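Local coordinates for transcriptional regulator, LacI family protein (Rhodococcus jostii, PDB 3K9C) that is a LacI-family protein with a periplasmic-binding-protein-like core, and probably binds DNA to regulate transcription, perhaps in response to a small ligand, at residues L21-H26 with A191-C196; V30-A35 with D239-A244; T38-D43 with A247-L252; T122-R127 with A273-V278; H131-D136 with V162-T167. One frame throughout, in Å; residues are numbered along the deposited sequence.

Contact 1 (L21-H26 with A191-C196); sequences LQQPFH and AFNDRC
P24 and R195 mark the closest backbone approach, with CA atoms 7.7 Å apart, too far for backbone pairing, and R195 spans the gap to a main-chain carbonyl. Each segment runs from a loop into the first turn of a helix. Q23 stands at the N-cap of one; N193 caps the other, its OD1 accepting from C196 N at 2.8 Å. From this second helix start R195 reaches across, CG anti to the backbone N (chi1 -179°) and the chain extended until it bends at chi3, which brings the guanidinium to the Q22 carbonyl. R195 NH2 donates to Q22 O at 2.7 Å (N-H...O 140°), tilted out of the carbonyl plane, and NH1 adds a weak bond to the same oxygen at 3.0 Å. The P24 ring crosses the arginine at about a right angle and lays CD over the centre of one guanidinium face, 3.3 Å from CZ, which probably limits its tipping. The contact thus spans the two lobes, joining helix 24-39 beside the seven-stranded sheet to helix 194-206 beside the four-stranded one, with L225 of helix 224-227 against both P24 and R195, and Q22 NE2 bonded to D28 of the second subunit.

Contact 2 (V30-A35 with D239-A244); sequences VEQIYA and DATHMA
The methyl group of A244 fits against the surface of helix 30-35, with CB 3.4 Å from Q32 CB and 3.5 Å from I33 N. I33 adds its CG1 at 3.7 Å from A244 CB. Next to the alanine, Q32 and T241 meet obliquely. The glutamine CG lies beside its own backbone N (chi1 -62°) and the chain bends again at chi2, so that the amide lies against the threonine: Q32 CD is 3.4 Å from T241 OG1, and NE2 is 3.6 Å from CG2. No hydrogen bond crosses between the two segments; the contacts found are packing contacts. Behind this first shell, D239 caps the start of helix 240-255, OD1 receiving H242 N at 3.2 Å from above the carboxylate plane, while D239 N bonds to S237 OG. On the other helix, I33 also rests on V17 of strand 13-20. With the small A244 and A240 facing the other helix, the axes approach to 8.3 Å and cross at -50°, consistent with ridges-into-grooves packing of two neighbouring helices on one face of the seven-stranded sheet in a Rossmann-like lobe.

Contact 3 (T38-D43 with A247-L252); sequences TRRGYD and AVDGAL
The Y42 ring and the R40 guanidinium each present a face to L252, which lies against both. L252 CD1 stands over the centre of the tyrosine ring in a CH-pi contact, 4.1 Å from the centroid and 9° off the normal, while CD2 touches Y42 CE2 at 3.6 Å. The same CD2 lies over one face of the R40 guanidinium, 3.5 Å from CZ. At the guanidinium edge sits D249 OD1, which forms a salt bridge with R40: NE and NH2 both donate to this oxygen at 3.0 Å, but each bond is bent and weak, and the guanidinium and carboxylate planes stand 40° apart. Bends at chi2 and chi3 fold the arginine back over the leucine to reach this acid. Cutting L252 back to an alanine would probably open a gap beneath the tyrosine face and leave the guanidinium freer to swing off D249. Ahead of Y42, G41 takes a positive phi in a Schellman motif, its N bonded to T38 O, and turns the chain from helix 24-39 into strand 42-49. Further in, V248 packs on I33 and A36 of helix 24-39, A251 on strand 67-73, and both Y42 and L252 on L15 of strand 13-20.

Contact 4 (T122-R127 with A273-V278); sequences TELGHR and ATTGPV
Two hydrogen bonds tie L124 and H126 to the segment 273-278. The stronger runs from H126 NE2 to G276 O at 2.8 Å, with an N-H...O angle of 150°; the nitrogen lies nearly along the C=O axis, though the oxygen sits somewhat out of the imidazole plane. The other ring nitrogen, ND1, pairs with T187 OG1, so both nitrogens of this buried histidine are engaged, which probably fixes the ring's rotation. The second bond, V278 N to L124 O, is weak at 3.3 Å, and the same carbonyl oxygen also receives a CA-H...O contact from P277 CA at 3.5 Å.

Van der Waals contacts make up the rest. The L124 methyls lie along the chain, CD1 within 3.7 Å of G276 N and CD2 farther on, in an apolar contact 4.0 Å from P277 CD. V278 places CG2 over one face of the H126 ring, although its modelled closeness is doubtful in detail. With a phenylalanine in place of H126, G276 O and T187 OG1 would probably both lose their imidazole partner.

G125, with positive phi, is the C-prime residue of the Schellman motif that ends helix 110-123, and its N bonds to T122 O. Along the chain, segment 122-127 leads into strand 129-133, while segment 273-278 follows strand 262-270 and runs past strand 216-218, where S216 touches H126 and T275 and bonds to G276 N.

Contact 5 (H131-D136 with V162-T167); sequences HIDGAD and VVTGGT
Strands 129-133 and 160-164 are the parallel strands of a beta-alpha-beta unit joined by helix 140-153, and in it H131 pairs with V162. V163 N donates to H131 O at 2.9 Å, and D133 N to V163 O at 3.0 Å, both well formed, while the strand axes lie 4.8 Å apart with a 30° twist. I132 and V163 share one face of the sheet, CG1 to CG2 3.6 Å apart, where helix 169-181 covers both; H131 and V162 lie side by side on the other, against F147 of helix 140-153. The C-terminal ends of such strands commonly line the binding cleft in Rossmann-like lobes, and here D133 organises the turns that follow. Its CG sits between the backbone N and the carbonyl carbon (chi1 72°), which lets OD1 accept A135 N at 2.9 Å in an Asx turn and G165 N at 3.1 Å, the two donors coming from opposite faces of the carboxylate. D133 OD2 takes a water at 2.9 Å and forms a salt bridge with R144. At G165 a side chain would run into I132 CG2 and D133 O, and its bare CA instead lies 3.7 Å from I132 CG2.

In the fold
Contacts 1, 2 and 3 follow helix 24-39 from start to end, meeting helix 194-206 once and helix 240-255 twice. Contacts 2 and 3, 11 Å apart between centres, bind the two helices on the seven-stranded sheet. Contacts 4 and 5 belong to the other lobe, their centres 41 and 34 Å from that of contact 3; their first segments follow each other, helix 110-123 leading to strand 129-133. Contact 1 bridges the lobes: F25 CZ lies 3.9 Å from SE of selenomethionine M243 in contact 2, and F192 CD1 3.3 Å from G134 N in contact 5. The segments of contacts 1 to 4 alternate along the chain, both of contact 5 falling between them, so distant segments build each lobe.

Contact 1 (L21-H26 with A191-C196)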
# COMPACT_ATOMS: atom_id res chain seq x y z
N LEU B 21 -3.17 -4.37 6.67
CA LEU B 21 -3.36 -4.32 5.23
C LEU B 21 -3.05 -2.90 4.72
O LEU B 21 -3.42 -1.91 5.35
CB LEU B 21 -4.80 -4.70 4.89
CG LEU B 21 -5.05 -5.36 3.53
CD1 LEU B 21 -4.23 -6.63 3.43
CD2 LEU B 21 -6.53 -5.68 3.36
N GLN B 22 -2.38 -2.81 3.58
CA GLN B 22 -2.05 -1.51 3.00
C GLN B 22 -1.14 -0.62 3.86
O GLN B 22 -1.20 0.60 3.75
CB GLN B 22 -3.33 -0.75 2.67
CG GLN B 22 -4.31 -1.53 1.81
CD GLN B 22 -5.35 -0.64 1.17
OE1 GLN B 22 -5.01 0.27 0.42
NE2 GLN B 22 -6.62 -0.91 1.44
N GLN B 23 -0.32 -1.21 4.72
CA GLN B 23 0.61 -0.42 5.52
C GLN B 23 1.96 -0.72 4.87
O GLN B 23 2.46 -1.83 4.96
CB GLN B 23 0.62 -0.87 6.98
CG GLN B 23 1.40 0.05 7.89
CD GLN B 23 0.76 1.43 7.98
OE1 GLN B 23 -0.38 1.57 8.43
NE2 GLN B 23 1.50 2.46 7.56
N PRO B 24 2.55 0.27 4.19
CA PRO B 24 3.84 0.11 3.51
C PRO B 24 4.90 -0.71 4.24
O PRO B 24 5.38 -1.72 3.72
CB PRO B 24 4.28 1.56 3.27
CG PRO B 24 2.96 2.25 3.04
CD PRO B 24 2.12 1.68 4.17
N PHE B 25 5.25 -0.29 5.45
CA PHE B 25 6.25 -1.00 6.23
C PHE B 25 5.87 -2.44 6.58
O PHE B 25 6.74 -3.30 6.67
CB PHE B 25 6.59 -0.23 7.50
CG PHE B 25 7.75 -0.81 8.27
CD1 PHE B 25 8.98 -1.01 7.65
CD2 PHE B 25 7.61 -1.17 9.60
CE1 PHE B 25 10.06 -1.56 8.35
CE2 PHE B 25 8.66 -1.72 10.31
CZ PHE B 25 9.89 -1.92 9.68
N HIS B 26 4.58 -2.72 6.79
CA HIS B 26 4.18 -4.10 7.10
C HIS B 26 4.30 -4.94 5.83
O HIS B 26 4.60 -6.14 5.90
CB HIS B 26 2.75 -4.17 7.63
CG HIS B 26 2.58 -3.60 9.00
ND1 HIS B 26 1.49 -3.87 9.79
CD2 HIS B 26 3.35 -2.73 9.70
CE1 HIS B 26 1.59 -3.20 10.92
NE2 HIS B 26 2.70 -2.49 10.89
N ALA B 191 9.45 13.54 9.71
CA ALA B 191 8.12 12.94 9.80
C ALA B 191 8.17 11.61 10.54
O ALA B 191 9.21 10.96 10.57
CB ALA B 191 7.55 12.74 8.40
N PHE B 192 7.05 11.21 11.13
CA PHE B 192 6.99 9.95 11.88
C PHE B 192 7.42 8.77 11.01
O PHE B 192 8.23 7.96 11.43
CB PHE B 192 5.58 9.70 12.42
CG PHE B 192 5.45 8.39 13.15
CD1 PHE B 192 6.16 8.16 14.32
CD2 PHE B 192 4.64 7.38 12.64
CE1 PHE B 192 6.07 6.94 14.97
CE2 PHE B 192 4.55 6.15 13.29
CZ PHE B 192 5.26 5.93 14.46
N ASN B 193 6.84 8.68 9.81
CA ASN B 193 7.20 7.62 8.86
C ASN B 193 7.11 8.13 7.42
O ASN B 193 6.67 9.25 7.18
CB ASN B 193 6.32 6.36 9.07
CG ASN B 193 4.85 6.54 8.66
OD1 ASN B 193 4.45 7.55 8.08
ND2 ASN B 193 4.04 5.53 8.95
N ASP B 194 7.54 7.30 6.47
CA ASP B 194 7.52 7.66 5.05
C ASP B 194 6.15 8.08 4.50
O ASP B 194 6.06 9.00 3.69
CB ASP B 194 8.04 6.49 4.20
CG ASP B 194 9.51 6.18 4.44
OD1 ASP B 194 10.21 7.02 5.05
OD2 ASP B 194 9.95 5.11 4.00
N ARG B 195 5.09 7.39 4.93
CA ARG B 195 3.75 7.74 4.45
C ARG B 195 3.37 9.12 4.94
O ARG B 195 2.71 9.89 4.24
CB ARG B 195 2.73 6.70 4.91
CG ARG B 195 1.32 6.99 4.42
CD ARG B 195 0.37 5.85 4.73
NE ARG B 195 0.28 4.91 3.63
CZ ARG B 195 -0.41 3.78 3.67
NH1 ARG B 195 -1.08 3.45 4.78
NH2 ARG B 195 -0.46 2.98 2.61
N CYS B 196 3.78 9.45 6.16
CA CYS B 196 3.51 10.76 6.74
C CYS B 196 4.30 11.80 5.96
O CYS B 196 3.81 12.89 5.65
CB CYS B 196 3.93 10.77 8.21
SG CYS B 196 3.67 12.33 9.05

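Contact 2 (V30-A35 with D239-A244)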
# COMPACT_ATOMS: atom_id res chain seq x y z
N VAL B 30 6.36 -8.29 5.76
CA VAL B 30 5.70 -9.54 5.38
C VAL B 30 6.47 -10.24 4.26
O VAL B 30 6.73 -11.44 4.33
CB VAL B 30 4.25 -9.30 4.90
CG1 VAL B 30 3.76 -10.52 4.13
CG2 VAL B 30 3.33 -9.04 6.10
N GLU B 31 6.82 -9.49 3.21
CA GLU B 31 7.56 -10.08 2.10
C GLU B 31 8.80 -10.78 2.59
O GLU B 31 9.06 -11.92 2.23
CB GLU B 31 7.95 -9.01 1.07
CG GLU B 31 8.87 -9.54 -0.02
CD GLU B 31 9.08 -8.54 -1.14
OE1 GLU B 31 8.70 -7.36 -0.97
OE2 GLU B 31 9.63 -8.93 -2.19
N GLN B 32 9.58 -10.09 3.43
CA GLN B 32 10.80 -10.67 3.96
C GLN B 32 10.54 -11.82 4.94
O GLN B 32 11.32 -12.78 5.00
CB GLN B 32 11.66 -9.58 4.59
CG GLN B 32 12.09 -8.53 3.57
CD GLN B 32 12.84 -9.15 2.41
OE1 GLN B 32 12.80 -8.65 1.28
NE2 GLN B 32 13.54 -10.24 2.67
N ILE B 33 9.46 -11.75 5.71
CA ILE B 33 9.15 -12.83 6.65
C ILE B 33 8.88 -14.11 5.88
O ILE B 33 9.35 -15.19 6.27
CB ILE B 33 7.94 -12.48 7.54
CG1 ILE B 33 8.34 -11.38 8.53
CG2 ILE B 33 7.45 -13.73 8.28
CD1 ILE B 33 7.19 -10.84 9.37
N TYR B 34 8.14 -13.99 4.79
CA TYR B 34 7.83 -15.13 3.94
C TYR B 34 9.13 -15.79 3.50
O TYR B 34 9.28 -17.01 3.57
CB TYR B 34 7.08 -14.68 2.69
CG TYR B 34 5.58 -14.81 2.72
CD1 TYR B 34 4.77 -13.69 2.56
CD2 TYR B 34 4.96 -16.07 2.82
CE1 TYR B 34 3.38 -13.80 2.49
CE2 TYR B 34 3.56 -16.19 2.75
CZ TYR B 34 2.78 -15.05 2.58
OH TYR B 34 1.42 -15.14 2.48
N ALA B 35 10.08 -14.97 3.04
CA ALA B 35 11.36 -15.47 2.57
C ALA B 35 12.20 -16.10 3.67
O ALA B 35 12.77 -17.18 3.48
CB ALA B 35 12.14 -14.33 1.89
N ASP B 239 15.95 -1.76 8.30
CA ASP B 239 16.47 -2.99 7.72
C ASP B 239 15.44 -4.11 7.82
O ASP B 239 15.61 -5.05 8.59
CB ASP B 239 17.75 -3.42 8.43
CG ASP B 239 18.60 -4.34 7.57
OD1 ASP B 239 18.03 -5.21 6.88
OD2 ASP B 239 19.84 -4.18 7.59
N ALA B 240 14.39 -3.99 7.02
CA ALA B 240 13.30 -4.97 6.99
C ALA B 240 13.77 -6.43 6.88
O ALA B 240 13.29 -7.31 7.61
CB ALA B 240 12.35 -4.63 5.85
N THR B 241 14.69 -6.70 5.97
CA THR B 241 15.17 -8.06 5.78
C THR B 241 15.75 -8.64 7.07
O THR B 241 15.35 -9.73 7.49
CB THR B 241 16.23 -8.14 4.68
OG1 THR B 241 15.70 -7.57 3.47
CG2 THR B 241 16.60 -9.59 4.41
N HIS B 242 16.66 -7.92 7.72
CA HIS B 242 17.25 -8.42 8.96
C HIS B 242 16.22 -8.49 10.09
O HIS B 242 16.28 -9.37 10.95
CB HIS B 242 18.42 -7.53 9.39
CG HIS B 242 19.15 -8.05 10.60
ND1 HIS B 242 20.16 -7.34 11.22
CD2 HIS B 242 19.02 -9.20 11.29
CE1 HIS B 242 20.62 -8.04 12.24
NE2 HIS B 242 19.95 -9.17 12.31
N MSE B 243 15.28 -7.55 10.10
CA MSE B 243 14.25 -7.56 11.13
C MSE B 243 13.34 -8.78 10.93
O MSE B 243 12.96 -9.43 11.90
CB MSE B 243 13.44 -6.26 11.06
CG MSE B 243 12.60 -6.01 12.29
SE MSE B 243 11.80 -4.24 12.23
CE MSE B 243 13.37 -3.27 12.79
N ALA B 244 13.02 -9.09 9.68
CA ALA B 244 12.17 -10.24 9.37
C ALA B 244 12.85 -11.56 9.76
O ALA B 244 12.22 -12.44 10.35
CB ALA B 244 11.82 -10.26 7.89

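Contact 3 (T38-D43 with A247-L252)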
# COMPACT_ATOMS: atom_id res chain seq x y z
N THR B 38 10.63 -19.48 4.61
CA THR B 38 10.92 -20.52 3.64
C THR B 38 12.34 -21.06 3.80
O THR B 38 12.57 -22.26 3.70
CB THR B 38 10.76 -19.99 2.21
OG1 THR B 38 9.39 -19.67 1.97
CG2 THR B 38 11.22 -21.03 1.19
N ARG B 39 13.29 -20.17 4.04
CA ARG B 39 14.67 -20.60 4.21
C ARG B 39 14.80 -21.54 5.41
O ARG B 39 15.74 -22.33 5.47
CB ARG B 39 15.60 -19.38 4.38
CG ARG B 39 15.75 -18.55 3.09
CD ARG B 39 16.98 -17.65 3.13
NE ARG B 39 16.85 -16.55 4.09
CZ ARG B 39 16.15 -15.44 3.86
NH1 ARG B 39 15.52 -15.28 2.70
NH2 ARG B 39 16.09 -14.49 4.79
N ARG B 40 13.86 -21.46 6.34
CA ARG B 40 13.90 -22.30 7.53
C ARG B 40 12.93 -23.48 7.44
O ARG B 40 12.81 -24.26 8.38
CB ARG B 40 13.58 -21.49 8.78
CG ARG B 40 14.36 -20.20 8.90
CD ARG B 40 15.84 -20.44 9.13
NE ARG B 40 16.20 -20.30 10.54
CZ ARG B 40 15.89 -21.18 11.48
NH1 ARG B 40 15.21 -22.27 11.18
NH2 ARG B 40 16.26 -20.97 12.74
N GLY B 41 12.25 -23.61 6.31
CA GLY B 41 11.31 -24.71 6.13
C GLY B 41 9.94 -24.50 6.75
O GLY B 41 9.26 -25.46 7.12
N TYR B 42 9.53 -23.24 6.86
CA TYR B 42 8.23 -22.91 7.43
C TYR B 42 7.32 -22.17 6.46
O TYR B 42 7.79 -21.41 5.61
CB TYR B 42 8.41 -22.04 8.67
CG TYR B 42 8.67 -22.82 9.93
CD1 TYR B 42 7.65 -23.03 10.86
CD2 TYR B 42 9.93 -23.34 10.20
CE1 TYR B 42 7.88 -23.74 12.03
CE2 TYR B 42 10.17 -24.06 11.38
CZ TYR B 42 9.14 -24.25 12.28
OH TYR B 42 9.37 -24.93 13.45
N ASP B 43 6.02 -22.40 6.60
CA ASP B 43 5.07 -21.70 5.77
C ASP B 43 4.52 -20.56 6.62
O ASP B 43 4.67 -20.56 7.84
CB ASP B 43 3.93 -22.61 5.32
CG ASP B 43 4.33 -23.50 4.15
OD1 ASP B 43 4.91 -22.97 3.18
OD2 ASP B 43 4.05 -24.71 4.20
N ALA B 247 12.89 -11.89 13.52
CA ALA B 247 11.58 -12.20 14.06
C ALA B 247 11.28 -13.69 13.89
O ALA B 247 10.79 -14.35 14.81
CB ALA B 247 10.51 -11.36 13.36
N VAL B 248 11.58 -14.22 12.70
CA VAL B 248 11.36 -15.64 12.43
C VAL B 248 12.23 -16.52 13.34
O VAL B 248 11.74 -17.50 13.90
CB VAL B 248 11.65 -16.01 10.94
CG1 VAL B 248 11.74 -17.52 10.76
CG2 VAL B 248 10.53 -15.48 10.05
N ASP B 249 13.51 -16.18 13.48
CA ASP B 249 14.43 -16.94 14.34
C ASP B 249 14.00 -16.87 15.80
O ASP B 249 14.05 -17.87 16.51
CB ASP B 249 15.86 -16.43 14.22
CG ASP B 249 16.51 -16.80 12.89
OD1 ASP B 249 16.35 -17.97 12.47
OD2 ASP B 249 17.18 -15.94 12.29
N GLY B 250 13.58 -15.69 16.24
CA GLY B 250 13.12 -15.53 17.61
C GLY B 250 11.92 -16.42 17.87
O GLY B 250 11.79 -17.03 18.92
N ALA B 251 11.02 -16.49 16.89
CA ALA B 251 9.82 -17.31 17.02
C ALA B 251 10.19 -18.80 17.03
O ALA B 251 9.71 -19.56 17.87
CB ALA B 251 8.85 -17.02 15.89
N LEU B 252 11.04 -19.21 16.10
CA LEU B 252 11.47 -20.60 16.05
C LEU B 252 12.24 -20.97 17.32
O LEU B 252 12.21 -22.12 17.77
CB LEU B 252 12.33 -20.85 14.80
CG LEU B 252 11.59 -21.33 13.55
CD1 LEU B 252 10.53 -20.33 13.14
CD2 LEU B 252 12.57 -21.55 12.43

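Contact 4 (T122-R127 with A273-V278)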
# COMPACT_ATOMS: atom_id res chain seq x y z
N THR B 122 21.23 18.77 11.61
CA THR B 122 22.01 19.82 12.25
C THR B 122 23.36 19.92 11.52
O THR B 122 23.86 21.02 11.28
CB THR B 122 22.18 19.54 13.78
OG1 THR B 122 22.75 18.24 13.98
CG2 THR B 122 20.80 19.58 14.48
N GLU B 123 23.91 18.77 11.12
CA GLU B 123 25.19 18.77 10.39
C GLU B 123 25.07 19.56 9.09
O GLU B 123 26.06 20.10 8.61
CB GLU B 123 25.64 17.34 10.07
CG GLU B 123 27.04 17.27 9.44
CD GLU B 123 27.44 15.86 9.01
OE1 GLU B 123 27.55 14.97 9.88
OE2 GLU B 123 27.65 15.65 7.80
N LEU B 124 23.86 19.62 8.53
CA LEU B 124 23.63 20.38 7.29
C LEU B 124 23.30 21.83 7.63
O LEU B 124 22.95 22.63 6.75
CB LEU B 124 22.49 19.75 6.47
CG LEU B 124 22.85 18.58 5.54
CD1 LEU B 124 21.57 17.88 5.04
CD2 LEU B 124 23.66 19.10 4.35
N GLY B 125 23.39 22.17 8.91
CA GLY B 125 23.15 23.54 9.34
C GLY B 125 21.78 23.93 9.86
O GLY B 125 21.59 25.07 10.27
N HIS B 126 20.83 23.00 9.85
CA HIS B 126 19.47 23.29 10.32
C HIS B 126 19.40 23.47 11.83
O HIS B 126 20.06 22.75 12.59
CB HIS B 126 18.52 22.16 9.88
CG HIS B 126 18.35 22.06 8.39
ND1 HIS B 126 17.54 22.91 7.67
CD2 HIS B 126 18.91 21.22 7.48
CE1 HIS B 126 17.60 22.60 6.39
NE2 HIS B 126 18.43 21.58 6.25
N ARG B 127 18.59 24.43 12.28
CA ARG B 127 18.41 24.69 13.70
C ARG B 127 16.93 24.72 14.10
O ARG B 127 16.57 24.26 15.19
CB ARG B 127 19.10 26.00 14.08
CG ARG B 127 20.60 25.99 13.80
CD ARG B 127 21.28 27.26 14.27
NE ARG B 127 21.22 27.41 15.72
CZ ARG B 127 21.89 28.33 16.40
NH1 ARG B 127 22.69 29.18 15.76
NH2 ARG B 127 21.77 28.40 17.72
N ALA B 273 17.28 12.67 -1.98
CA ALA B 273 17.24 14.07 -2.38
C ALA B 273 16.30 15.03 -1.65
O ALA B 273 16.09 16.16 -2.12
CB ALA B 273 16.97 14.15 -3.88
N THR B 274 15.74 14.63 -0.51
CA THR B 274 14.83 15.51 0.21
C THR B 274 15.46 16.29 1.36
O THR B 274 14.76 16.94 2.14
CB THR B 274 13.60 14.74 0.75
OG1 THR B 274 14.04 13.66 1.59
CG2 THR B 274 12.77 14.19 -0.41
N THR B 275 16.79 16.21 1.48
CA THR B 275 17.50 16.95 2.53
C THR B 275 18.69 17.67 1.91
O THR B 275 19.22 17.24 0.90
CB THR B 275 18.00 16.02 3.65
OG1 THR B 275 18.78 14.95 3.09
CG2 THR B 275 16.83 15.44 4.43
N GLY B 276 19.08 18.79 2.52
CA GLY B 276 20.21 19.55 2.01
C GLY B 276 20.53 20.73 2.90
O GLY B 276 19.86 20.94 3.91
N PRO B 277 21.55 21.53 2.56
CA PRO B 277 21.91 22.69 3.39
C PRO B 277 20.71 23.59 3.68
O PRO B 277 19.80 23.71 2.86
CB PRO B 277 22.98 23.39 2.55
CG PRO B 277 23.63 22.25 1.80
CD PRO B 277 22.43 21.43 1.38
N VAL B 278 20.72 24.21 4.85
CA VAL B 278 19.65 25.12 5.26
C VAL B 278 19.63 26.32 4.34
O VAL B 278 20.68 26.80 3.92
CB VAL B 278 19.87 25.64 6.68
CG1 VAL B 278 18.62 26.34 7.20
CG2 VAL B 278 20.24 24.52 7.56

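Contact 5 (H131-D136 with V162-T167)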
# COMPACT_ATOMS: atom_id res chain seq x y z
N HIS B 131 9.27 18.07 14.25
CA HIS B 131 8.96 16.66 14.20
C HIS B 131 7.45 16.51 14.22
O HIS B 131 6.77 17.15 15.03
CB HIS B 131 9.59 15.92 15.39
CG HIS B 131 9.18 14.49 15.50
ND1 HIS B 131 9.38 13.57 14.49
CD2 HIS B 131 8.55 13.82 16.50
CE1 HIS B 131 8.90 12.40 14.86
NE2 HIS B 131 8.39 12.52 16.08
N ILE B 132 6.93 15.73 13.28
CA ILE B 132 5.50 15.44 13.24
C ILE B 132 5.50 14.01 13.80
O ILE B 132 5.95 13.07 13.14
CB ILE B 132 4.95 15.50 11.78
CG1 ILE B 132 5.13 16.91 11.22
CG2 ILE B 132 3.45 15.13 11.76
CD1 ILE B 132 4.69 17.08 9.76
N ASP B 133 5.04 13.86 15.05
CA ASP B 133 5.06 12.55 15.71
C ASP B 133 3.96 11.58 15.30
O ASP B 133 3.02 11.94 14.60
CB ASP B 133 5.08 12.71 17.24
CG ASP B 133 3.75 13.19 17.81
OD1 ASP B 133 2.68 12.87 17.25
OD2 ASP B 133 3.79 13.88 18.85
N GLY B 134 4.11 10.34 15.76
CA GLY B 134 3.14 9.32 15.41
C GLY B 134 2.03 9.12 16.42
O GLY B 134 1.38 8.08 16.42
N ALA B 135 1.82 10.11 17.28
CA ALA B 135 0.78 10.03 18.29
C ALA B 135 1.03 8.82 19.18
O ALA B 135 2.09 8.68 19.77
CB ALA B 135 -0.59 9.93 17.64
N ASP B 136 0.05 7.93 19.27
CA ASP B 136 0.18 6.75 20.12
C ASP B 136 0.49 5.48 19.35
O ASP B 136 0.37 4.37 19.88
CB ASP B 136 -1.09 6.55 20.95
CG ASP B 136 -1.34 7.70 21.91
OD1 ASP B 136 -0.41 8.07 22.65
OD2 ASP B 136 -2.48 8.23 21.93
N VAL B 162 7.38 20.08 18.04
CA VAL B 162 6.77 18.77 17.87
C VAL B 162 5.26 18.93 17.73
O VAL B 162 4.61 19.49 18.61
CB VAL B 162 7.00 17.83 19.07
CG1 VAL B 162 6.35 16.47 18.76
CG2 VAL B 162 8.48 17.65 19.34
N VAL B 163 4.71 18.47 16.62
CA VAL B 163 3.27 18.56 16.42
C VAL B 163 2.72 17.14 16.32
O VAL B 163 3.38 16.24 15.79
CB VAL B 163 2.92 19.36 15.14
CG1 VAL B 163 3.48 20.78 15.26
CG2 VAL B 163 3.47 18.66 13.91
N THR B 164 1.54 16.94 16.88
CA THR B 164 0.91 15.63 16.86
C THR B 164 0.53 15.27 15.43
O THR B 164 -0.10 16.05 14.72
CB THR B 164 -0.33 15.63 17.76
OG1 THR B 164 0.07 16.00 19.09
CG2 THR B 164 -0.96 14.24 17.80
N GLY B 165 0.96 14.09 14.99
CA GLY B 165 0.67 13.67 13.64
C GLY B 165 -0.04 12.34 13.58
O GLY B 165 -1.07 12.15 14.22
N GLY B 166 0.53 11.41 12.81
CA GLY B 166 -0.06 10.10 12.67
C GLY B 166 0.80 9.30 11.71
O GLY B 166 1.96 9.65 11.50
N THR B 167 0.23 8.26 11.12
CA THR B 167 0.96 7.39 10.19
C THR B 167 0.53 7.52 8.74
O THR B 167 1.06 6.83 7.88
CB THR B 167 0.76 5.90 10.57
OG1 THR B 167 -0.62 5.56 10.41
CG2 THR B 167 1.17 5.65 12.02
O HOH W 1 1.42 13.15 20.42